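Local coordinates for protein glutathione S-transferase omega-like 2 (PDB 5LKB) that reduces dehydroascorbate with glutathione, acts as a 1-Cys thiol transferase and reacts with glutathionyl-(hydro)quinones, at residues H71-E76 / I119-Q124; W39-L44 / T131-Y136; H245-E250 / A314-I319. One frame throughout, in Å; residues are numbered along the deposited sequence.

Contact 1: H71-E76 / I119-Q124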
loop_
_atom_site.group_PDB
_atom_site.type_symbol
_atom_site.label_atom_id
_atom_site.label_comp_id
_atom_site.label_asym_id
_atom_site.label_seq_id
_atom_site.Cartn_x
_atom_site.Cartn_y
_atom_site.Cartn_z
ATOM N N HIS A 71 14.996 -7.630 -19.666
ATOM C CA HIS A 71 13.588 -7.832 -19.333
ATOM C C HIS A 71 13.357 -7.390 -17.905
ATOM O O HIS A 71 14.227 -7.506 -17.040
ATOM C CB HIS A 71 13.237 -9.299 -19.492
ATOM C CG HIS A 71 11.788 -9.584 -19.692
ATOM N ND1 HIS A 71 10.877 -9.528 -18.669
ATOM C CD2 HIS A 71 11.103 -9.978 -20.792
ATOM C CE1 HIS A 71 9.688 -9.882 -19.133
ATOM N NE2 HIS A 71 9.802 -10.170 -20.423
ATOM N N TRP A 72 12.143 -6.868 -17.655
ATOM C CA TRP A 72 11.759 -6.483 -16.299
ATOM C C TRP A 72 11.556 -7.665 -15.363
ATOM O O TRP A 72 11.660 -7.484 -14.147
ATOM C CB TRP A 72 10.507 -5.578 -16.318
ATOM C CG TRP A 72 9.384 -6.138 -17.184
ATOM C CD1 TRP A 72 9.112 -5.759 -18.463
ATOM C CD2 TRP A 72 8.464 -7.187 -16.865
ATOM N NE1 TRP A 72 8.069 -6.512 -18.970
ATOM C CE2 TRP A 72 7.657 -7.387 -18.011
ATOM C CE3 TRP A 72 8.244 -7.994 -15.735
ATOM C CZ2 TRP A 72 6.633 -8.321 -18.040
ATOM C CZ3 TRP A 72 7.203 -8.926 -15.783
ATOM C CH2 TRP A 72 6.434 -9.079 -16.930
ATOM N N HIS A 73 11.332 -8.868 -15.879
ATOM C CA HIS A 73 11.111 -10.027 -15.037
ATOM C C HIS A 73 12.448 -10.650 -14.600
ATOM O O HIS A 73 13.242 -11.113 -15.443
ATOM C CB HIS A 73 10.222 -11.084 -15.684
ATOM C CG HIS A 73 9.924 -12.225 -14.774
ATOM N ND1 HIS A 73 10.253 -13.535 -15.070
ATOM C CD2 HIS A 73 9.330 -12.257 -13.555
ATOM C CE1 HIS A 73 9.853 -14.317 -14.082
ATOM N NE2 HIS A 73 9.309 -13.562 -13.139
ATOM N N LEU A 74 12.675 -10.734 -13.286
ATOM C CA LEU A 74 13.915 -11.280 -12.747
ATOM C C LEU A 74 13.646 -12.646 -12.119
ATOM O O LEU A 74 13.063 -12.749 -11.034
ATOM C CB LEU A 74 14.536 -10.287 -11.776
ATOM C CG LEU A 74 15.816 -10.737 -11.064
ATOM C CD1 LEU A 74 16.980 -11.008 -12.030
ATOM C CD2 LEU A 74 16.264 -9.650 -10.146
ATOM N N ASP A 75 14.051 -13.741 -12.832
ATOM C CA ASP A 75 13.886 -15.103 -12.345
ATOM C C ASP A 75 15.172 -15.606 -11.678
ATOM O O ASP A 75 16.126 -14.844 -11.488
ATOM C CB ASP A 75 13.347 -16.006 -13.465
ATOM C CG ASP A 75 14.364 -16.328 -14.563
ATOM O OD1 ASP A 75 15.582 -16.201 -14.317
ATOM O OD2 ASP A 75 13.903 -16.686 -15.675
ATOM N N GLU A 76 15.182 -16.889 -11.283
ATOM C CA GLU A 76 16.316 -17.430 -10.531
ATOM C C GLU A 76 17.606 -17.421 -11.328
ATOM O O GLU A 76 18.695 -17.408 -10.727
ATOM C CB GLU A 76 16.039 -18.869 -10.081
ATOM N N ILE A 119 -0.322 -9.133 -19.401
ATOM C CA ILE A 119 1.124 -9.246 -19.589
ATOM C C ILE A 119 1.609 -10.354 -18.670
ATOM O O ILE A 119 1.580 -10.206 -17.444
ATOM C CB ILE A 119 1.816 -7.924 -19.246
ATOM C CG1 ILE A 119 1.261 -6.799 -20.113
ATOM C CG2 ILE A 119 3.321 -8.110 -19.426
ATOM C CD1 ILE A 119 1.665 -5.461 -19.721
ATOM N N LYS A 120 2.075 -11.458 -19.243
ATOM C CA LYS A 120 2.582 -12.555 -18.432
ATOM C C LYS A 120 4.095 -12.349 -18.204
ATOM O O LYS A 120 4.744 -11.560 -18.899
ATOM C CB LYS A 120 2.352 -13.900 -19.124
ATOM C CG LYS A 120 0.946 -14.261 -19.544
ATOM C CD LYS A 120 0.047 -14.301 -18.392
ATOM C CE LYS A 120 -1.399 -14.647 -18.851
ATOM N NZ LYS A 120 -2.475 -14.178 -17.883
ATOM N N ASN A 121 4.635 -13.080 -17.232
ATOM C CA ASN A 121 6.061 -12.984 -16.861
ATOM C C ASN A 121 6.958 -13.476 -17.963
ATOM O O ASN A 121 8.135 -13.090 -17.993
ATOM C CB ASN A 121 6.369 -13.747 -15.586
ATOM C CG ASN A 121 5.691 -13.143 -14.391
ATOM O OD1 ASN A 121 5.233 -12.001 -14.475
ATOM N ND2 ASN A 121 5.574 -13.890 -13.307
ATOM N N ASP A 122 6.432 -14.273 -18.889
ATOM C CA ASP A 122 7.209 -14.676 -20.053
ATOM C C ASP A 122 6.912 -13.819 -21.291
ATOM O O ASP A 122 7.215 -14.219 -22.428
ATOM C CB ASP A 122 7.062 -16.175 -20.309
ATOM C CG ASP A 122 5.686 -16.565 -20.673
ATOM O OD1 ASP A 122 4.802 -15.657 -20.756
ATOM O OD2 ASP A 122 5.466 -17.800 -20.845
ATOM N N SER A 123 6.382 -12.615 -21.091
ATOM C CA SER A 123 6.046 -11.735 -22.201
ATOM C C SER A 123 7.280 -11.469 -23.060
ATOM O O SER A 123 8.394 -11.274 -22.531
ATOM C CB SER A 123 5.479 -10.419 -21.665
ATOM O OG SER A 123 5.049 -9.568 -22.710
ATOM N N GLN A 124 7.082 -11.434 -24.394
ATOM C CA GLN A 124 8.188 -11.341 -25.351
ATOM C C GLN A 124 7.956 -10.249 -26.384
ATOM O O GLN A 124 8.187 -10.436 -27.588
ATOM C CB GLN A 124 8.430 -12.707 -26.006
ATOM C CG GLN A 124 8.986 -13.743 -25.027
ATOM C CD GLN A 124 9.344 -15.077 -25.664
ATOM O OE1 GLN A 124 9.691 -15.155 -26.844
ATOM N NE2 GLN A 124 9.294 -16.135 -24.863
#
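His73 and Asn121 bring the two backbones to within 6.1 Å, CA to CA, in a meeting of two loops that contain neither helix nor strand. Residues 119-124 double back through a type I beta turn from Lys120 to Ser123, closed by the backbone bond from Ser123 N to Lys120 O, and this turn presents several carbonyl oxygens to the rings of residues 71-73.

His71 bridges the two loops with both of its nitrogens in use. NE2 donates to Ser123 O at 2.8 Å, while ND1 accepts from the backbone N of His73 at 2.9 Å. Both partners lie close to the ring plane, so the two bonds fix the rotation of the imidazole and are consistent with a neutral ring protonated at NE2. Its CE1 rests over the indole of Trp72, 3.4 Å above that plane. Trp72 holds CG between its own backbone N and carbonyl carbon (chi1 49°), and this swings the six-membered ring toward the turn. There CZ2 meets Ile119 CG2 at 3.6 Å, and the ring edge at CH2 faces Lys120 O. Tryptophan suits the place because its far end is apolar while NE1 can still donate, here to Asp129, which also binds the hydroxyl of Ser123.

Asn121 CB sits over the centre of the His73 ring, 3.7 Å from the centroid, in a CH-pi contact; the amide stacks on the imidazole with planes 15° apart. Arg80 binds both His73 ND1 and Asn121 O, and Arg348 takes Asn121 OD1.

Residues 71-76 follow strand 66-69, an outer strand of the sheet. Helix 339-349 packs against them, with His341 edge-to-face with Trp72 and Leu344 and Arg348 against the same indole.

Contact 2: W39-L44 / T131-Y136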
loop_
_atom_site.group_PDB
_atom_site.type_symbol
_atom_site.label_atom_id
_atom_site.label_comp_id
_atom_site.label_asym_id
_atom_site.label_seq_id
_atom_site.Cartn_x
_atom_site.Cartn_y
_atom_site.Cartn_z
ATOM N N TRP A 39 29.546 0.096 -23.680
ATOM C CA TRP A 39 28.128 -0.199 -23.734
ATOM C C TRP A 39 27.597 -0.190 -22.305
ATOM O O TRP A 39 28.307 -0.492 -21.351
ATOM C CB TRP A 39 27.859 -1.591 -24.321
ATOM C CG TRP A 39 26.584 -1.631 -25.127
ATOM C CD1 TRP A 39 25.397 -2.168 -24.768
ATOM C CD2 TRP A 39 26.417 -1.106 -26.430
ATOM N NE1 TRP A 39 24.474 -1.995 -25.782
ATOM C CE2 TRP A 39 25.103 -1.353 -26.823
ATOM C CE3 TRP A 39 27.265 -0.464 -27.316
ATOM C CZ2 TRP A 39 24.629 -0.984 -28.073
ATOM C CZ3 TRP A 39 26.804 -0.088 -28.510
ATOM C CH2 TRP A 39 25.480 -0.340 -28.897
ATOM N N LEU A 40 26.349 0.206 -22.174
ATOM C CA LEU A 40 25.687 0.318 -20.886
ATOM C C LEU A 40 24.492 -0.619 -20.929
ATOM O O LEU A 40 23.523 -0.362 -21.664
ATOM C CB LEU A 40 25.289 1.783 -20.632
ATOM C CG LEU A 40 24.629 2.017 -19.270
ATOM C CD1 LEU A 40 25.701 1.707 -18.145
ATOM C CD2 LEU A 40 24.151 3.423 -19.165
ATOM N N TYR A 41 24.526 -1.697 -20.123
ATOM C CA TYR A 41 23.426 -2.655 -20.015
ATOM C C TYR A 41 22.663 -2.357 -18.724
ATOM O O TYR A 41 23.262 -2.277 -17.658
ATOM C CB TYR A 41 23.946 -4.094 -19.933
ATOM C CG TYR A 41 24.646 -4.593 -21.210
ATOM C CD1 TYR A 41 23.895 -5.122 -22.259
ATOM C CD2 TYR A 41 26.026 -4.519 -21.363
ATOM C CE1 TYR A 41 24.500 -5.566 -23.422
ATOM C CE2 TYR A 41 26.625 -4.975 -22.511
ATOM C CZ TYR A 41 25.875 -5.535 -23.511
ATOM O OH TYR A 41 26.508 -5.977 -24.667
ATOM N N VAL A 42 21.336 -2.183 -18.836
ATOM C CA VAL A 42 20.521 -1.730 -17.719
ATOM C C VAL A 42 19.240 -2.532 -17.665
ATOM O O VAL A 42 18.870 -3.234 -18.607
ATOM C CB VAL A 42 20.131 -0.245 -17.842
ATOM C CG1 VAL A 42 21.355 0.639 -17.983
ATOM C CG2 VAL A 42 19.249 -0.021 -19.045
ATOM N N SER A 43 18.559 -2.412 -16.519
ATOM C CA SER A 43 17.106 -2.572 -16.447
ATOM C C SER A 43 16.488 -1.216 -16.205
ATOM O O SER A 43 16.979 -0.447 -15.401
ATOM C CB SER A 43 16.669 -3.515 -15.332
ATOM O OG SER A 43 15.248 -3.490 -15.149
ATOM N N LEU A 44 15.374 -0.915 -16.901
ATOM C CA LEU A 44 14.608 0.296 -16.586
ATOM C C LEU A 44 13.860 0.211 -15.250
ATOM O O LEU A 44 13.514 1.266 -14.710
ATOM C CB LEU A 44 13.590 0.530 -17.691
ATOM C CG LEU A 44 14.098 1.002 -19.039
ATOM C CD1 LEU A 44 13.086 0.861 -20.138
ATOM C CD2 LEU A 44 14.510 2.450 -18.875
ATOM N N THR A 131 15.165 -5.403 -24.804
ATOM C CA THR A 131 15.875 -5.521 -26.071
ATOM C C THR A 131 16.654 -6.823 -26.077
ATOM O O THR A 131 16.682 -7.589 -25.123
ATOM C CB THR A 131 16.832 -4.333 -26.302
ATOM O OG1 THR A 131 17.996 -4.476 -25.462
ATOM C CG2 THR A 131 16.230 -3.019 -25.946
ATOM N N ASN A 132 17.348 -7.028 -27.196
ATOM C CA ASN A 132 18.316 -8.092 -27.301
ATOM C C ASN A 132 19.641 -7.616 -26.722
ATOM O O ASN A 132 19.849 -6.431 -26.438
ATOM C CB ASN A 132 18.459 -8.517 -28.764
ATOM C CG ASN A 132 19.000 -7.410 -29.658
ATOM O OD1 ASN A 132 18.721 -6.223 -29.477
ATOM N ND2 ASN A 132 19.756 -7.802 -30.689
ATOM N N GLU A 133 20.560 -8.577 -26.560
ATOM C CA GLU A 133 21.963 -8.290 -26.308
ATOM C C GLU A 133 22.614 -8.283 -27.700
ATOM O O GLU A 133 22.773 -9.359 -28.292
ATOM C CB GLU A 133 22.548 -9.370 -25.382
ATOM C CG GLU A 133 23.945 -9.062 -24.821
ATOM C CD GLU A 133 24.968 -8.996 -25.954
ATOM O OE1 GLU A 133 25.270 -10.102 -26.473
ATOM O OE2 GLU A 133 25.383 -7.879 -26.323
ATOM N N PRO A 134 22.924 -7.116 -28.266
ATOM C CA PRO A 134 23.209 -7.035 -29.714
ATOM C C PRO A 134 24.628 -7.392 -30.135
ATOM O O PRO A 134 24.834 -7.540 -31.341
ATOM C CB PRO A 134 22.915 -5.566 -30.039
ATOM C CG PRO A 134 23.330 -4.842 -28.762
ATOM C CD PRO A 134 23.017 -5.785 -27.620
ATOM N N HIS A 135 25.583 -7.554 -29.223
ATOM C CA HIS A 135 26.960 -7.826 -29.659
ATOM C C HIS A 135 27.257 -9.320 -29.802
ATOM O O HIS A 135 27.943 -9.725 -30.762
ATOM C CB HIS A 135 27.924 -7.127 -28.706
ATOM C CG HIS A 135 27.734 -5.657 -28.675
ATOM N ND1 HIS A 135 28.030 -4.843 -29.740
ATOM C CD2 HIS A 135 27.176 -4.858 -27.734
ATOM C CE1 HIS A 135 27.728 -3.592 -29.440
ATOM N NE2 HIS A 135 27.214 -3.580 -28.218
ATOM N N TYR A 136 26.715 -10.147 -28.914
ATOM C CA TYR A 136 26.978 -11.578 -28.872
ATOM C C TYR A 136 25.739 -12.441 -28.902
ATOM O O TYR A 136 25.872 -13.674 -28.852
ATOM C CB TYR A 136 27.790 -11.918 -27.608
ATOM C CG TYR A 136 28.802 -10.847 -27.293
ATOM C CD1 TYR A 136 29.987 -10.737 -28.022
ATOM C CD2 TYR A 136 28.562 -9.903 -26.315
ATOM C CE1 TYR A 136 30.882 -9.726 -27.767
ATOM C CE2 TYR A 136 29.452 -8.892 -26.042
ATOM C CZ TYR A 136 30.628 -8.794 -26.778
ATOM O OH TYR A 136 31.503 -7.754 -26.513
#
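Trp39 and Tyr41 belong to strand 38-42, an inner strand of the mixed four-stranded sheet in the thioredoxin-like domain, and from one face of that sheet they reach the loop 131-136. Leu40 and Val42 point to the other face, where helix 47-58 lies.

Tyr41 donates its hydroxyl OH to Glu133 OE2 at 2.8 Å. The same oxygen accepts from the backbone N of His135 at 2.9 Å, the two donors arriving from opposite faces of the carboxylate. Glu133 folds back at chi2 (-64°), which brings the acid over its own loop. There OE1 offers its syn lone pair to Tyr136 N at 2.8 Å and also accepts from the backbone N of Tyr138. A glutamate is thus long enough to bind backbone N-H groups of its own loop and still meet the tyrosine of the strand.

His135 sets its ring upright on Trp39. The two make a T-shaped (edge-to-face) pair with planes at 89° and the centroids of the Trp39 six-membered ring and the His135 ring 4.3 Å apart. NE2 is the foremost atom, 3.2 Å from Trp39 CD2, while His135 CD2 lies 3.3 Å from Tyr41 OH. Pro134 completes the patch by placing CG 4.1 Å from Trp39 CZ2, a rigid apolar ring against the indole. Beyond the contact, Trp39 NE1 binds Ser68 OG on the neighbouring strand, and Trp98 meets the indole edge-to-face. With an alanine in place of Trp39, His135 would probably lose the surface its edge rests on and become freer to turn, and Ser68 would lose its indole partner.

Four donors, one hydroxyl and three backbone N-H groups, surround the buried carboxylate of Glu133; together they would probably offset the cost of burying the charge and favour the ionised form.

Contact 3: H245-E250 / A314-I319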
loop_
_atom_site.group_PDB
_atom_site.type_symbol
_atom_site.label_atom_id
_atom_site.label_comp_id
_atom_site.label_asym_id
_atom_site.label_seq_id
_atom_site.Cartn_x
_atom_site.Cartn_y
_atom_site.Cartn_z
ATOM N N HIS A 245 14.551 9.736 7.635
ATOM C CA HIS A 245 15.435 10.386 6.687
ATOM C C HIS A 245 14.708 11.093 5.574
ATOM O O HIS A 245 15.216 12.102 5.052
ATOM C CB HIS A 245 16.517 9.433 6.228
ATOM C CG HIS A 245 17.490 9.172 7.317
ATOM N ND1 HIS A 245 17.260 8.210 8.280
ATOM C CD2 HIS A 245 18.665 9.787 7.639
ATOM C CE1 HIS A 245 18.279 8.216 9.131
ATOM N NE2 HIS A 245 19.151 9.149 8.754
ATOM N N LEU A 246 13.527 10.627 5.182
ATOM C CA LEU A 246 12.728 11.464 4.296
ATOM C C LEU A 246 12.356 12.778 4.977
ATOM O O LEU A 246 12.293 13.829 4.334
ATOM C CB LEU A 246 11.457 10.728 3.844
ATOM C CG LEU A 246 11.573 9.528 2.898
ATOM C CD1 LEU A 246 10.239 8.803 2.752
ATOM C CD2 LEU A 246 12.101 9.948 1.558
ATOM N N ASP A 247 12.076 12.732 6.281
ATOM C CA ASP A 247 11.839 13.954 7.030
ATOM C C ASP A 247 13.033 14.899 6.928
ATOM O O ASP A 247 12.836 16.102 6.763
ATOM C CB ASP A 247 11.549 13.634 8.490
ATOM C CG ASP A 247 10.212 12.935 8.675
ATOM O OD1 ASP A 247 9.360 12.997 7.758
ATOM O OD2 ASP A 247 10.037 12.416 9.794
ATOM N N LYS A 248 14.245 14.345 6.962
ATOM C CA LYS A 248 15.470 15.161 6.832
ATOM C C LYS A 248 15.549 15.832 5.464
ATOM O O LYS A 248 15.829 17.045 5.373
ATOM C CB LYS A 248 16.715 14.322 7.121
ATOM C CG LYS A 248 16.801 13.936 8.582
ATOM C CD LYS A 248 18.080 13.204 8.936
ATOM C CE LYS A 248 17.968 12.536 10.298
ATOM N NZ LYS A 248 19.352 11.995 10.648
ATOM N N VAL A 249 15.267 15.069 4.396
ATOM C CA VAL A 249 15.267 15.622 3.043
ATOM C C VAL A 249 14.214 16.703 2.902
ATOM O O VAL A 249 14.449 17.754 2.305
ATOM C CB VAL A 249 15.073 14.506 2.003
ATOM C CG1 VAL A 249 14.950 15.111 0.567
ATOM C CG2 VAL A 249 16.154 13.512 2.083
ATOM N N GLU A 250 12.982 16.414 3.381
ATOM C CA GLU A 250 11.885 17.360 3.317
ATOM C C GLU A 250 12.228 18.704 3.989
ATOM O O GLU A 250 11.844 19.761 3.471
ATOM C CB GLU A 250 10.637 16.722 3.962
ATOM C CG GLU A 250 9.402 17.572 3.981
ATOM C CD GLU A 250 8.706 17.720 2.619
ATOM O OE1 GLU A 250 9.101 17.037 1.621
ATOM O OE2 GLU A 250 7.799 18.582 2.516
ATOM N N ALA A 314 1.138 12.481 -0.685
ATOM C CA ALA A 314 0.292 12.928 0.413
ATOM C C ALA A 314 1.064 13.518 1.563
ATOM O O ALA A 314 0.526 14.383 2.256
ATOM C CB ALA A 314 -0.498 11.749 0.970
ATOM N N GLY A 315 2.307 13.063 1.801
ATOM C CA GLY A 315 2.971 13.364 3.048
ATOM C C GLY A 315 4.197 14.259 2.995
ATOM O O GLY A 315 4.701 14.699 4.028
ATOM N N TYR A 316 4.729 14.474 1.806
ATOM C CA TYR A 316 6.013 15.147 1.640
ATOM C C TYR A 316 5.910 16.224 0.565
ATOM O O TYR A 316 6.397 16.053 -0.550
ATOM C CB TYR A 316 7.129 14.153 1.319
ATOM C CG TYR A 316 7.477 13.348 2.516
ATOM C CD1 TYR A 316 8.277 13.865 3.527
ATOM C CD2 TYR A 316 6.969 12.060 2.686
ATOM C CE1 TYR A 316 8.583 13.160 4.644
ATOM C CE2 TYR A 316 7.236 11.346 3.841
ATOM C CZ TYR A 316 8.068 11.893 4.824
ATOM O OH TYR A 316 8.345 11.179 5.947
ATOM N N PRO A 317 5.307 17.369 0.877
ATOM C CA PRO A 317 5.037 18.357 -0.184
ATOM C C PRO A 317 6.280 18.907 -0.888
ATOM O O PRO A 317 6.236 19.120 -2.105
ATOM C CB PRO A 317 4.262 19.477 0.537
ATOM C CG PRO A 317 4.146 19.069 1.923
ATOM C CD PRO A 317 4.776 17.757 2.188
ATOM N N PHE A 318 7.381 19.126 -0.166
ATOM C CA PHE A 318 8.551 19.670 -0.835
ATOM C C PHE A 318 9.271 18.621 -1.673
ATOM O O PHE A 318 9.690 18.910 -2.804
ATOM C CB PHE A 318 9.441 20.440 0.163
ATOM C CG PHE A 318 8.770 21.693 0.620
ATOM C CD1 PHE A 318 8.698 22.790 -0.236
ATOM C CD2 PHE A 318 8.126 21.757 1.848
ATOM C CE1 PHE A 318 8.038 23.918 0.129
ATOM C CE2 PHE A 318 7.455 22.910 2.215
ATOM C CZ PHE A 318 7.422 23.994 1.348
ATOM N N ILE A 319 9.452 17.398 -1.152
ATOM C CA ILE A 319 9.950 16.326 -2.021
ATOM C C ILE A 319 9.032 16.145 -3.232
ATOM O O ILE A 319 9.509 15.921 -4.358
ATOM C CB ILE A 319 10.122 15.016 -1.237
ATOM C CG1 ILE A 319 11.151 15.128 -0.096
ATOM C CG2 ILE A 319 10.489 13.893 -2.174
ATOM C CD1 ILE A 319 11.236 13.911 0.826
#
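Tyr316 packs its ring against Leu246, whose CB meets it off-centre in a CH-pi contact, 3.7 Å from CZ. At the end of that ring, OH donates to Asp247 OD1 at 2.8 Å, reaching the oxygen from above the carboxylate plane. Tyrosine suits this spot because its ring packs on the buried leucine while the hydroxyl reaches the acid at the helix surface.

Glu250 makes a two-pronged polar link. Its CG stands anti to the backbone N (chi1 180°) and the chain then bends at chi2 (74°), carrying the carboxylate to the start of helix 317-329. There it accepts two nearly straight bonds, from Phe318 N to OE2 and from Ile319 N to OE1, each 2.8 Å. Tyr316 occupies the N-cap position, and Pro317 has no N-H to offer, so a proline fits this first turn without wasting a donor. The negative charge at a helix N-terminus would probably be stabilised by the helix dipole.

Next to the acid, the Ile319 side chain packs among apolar groups: CG1 lies 3.9 Å from Val249 CG1, and CD1 is 4.1 Å from Leu246 CD2.

The contact joins the long helix 232-264 to the break between helices 312-315 and 317-329. Phe297, Leu290 and Val294 of helix 285-304 touch Leu246, Val249 and Ile319 in turn, and Trp214 and Ile219 of helix 205-220 pack against Val249.

Contacts 1 and 2 both belong to the thioredoxin-like, glutathione-binding domain. Their centres are about 16 Å apart and their nearest atoms about 5 Å, and both segments of contact 1 fall between 39-44 and 131-136 in the chain. Both contacts lie near the glutathione site: the side chain of Trp72 is about 9 Å from that of the nucleophile Cys46 and about 6 Å from that of Trp79, which binds glutathione; the side chain of Tyr41 is about 6 Å from that of Val158, another glutathione-binding residue. Contact 3 belongs to the helical C-terminal domain, away from these sites, its centre about 33 Å from that of contact 1 and about 35 Å from that of contact 2.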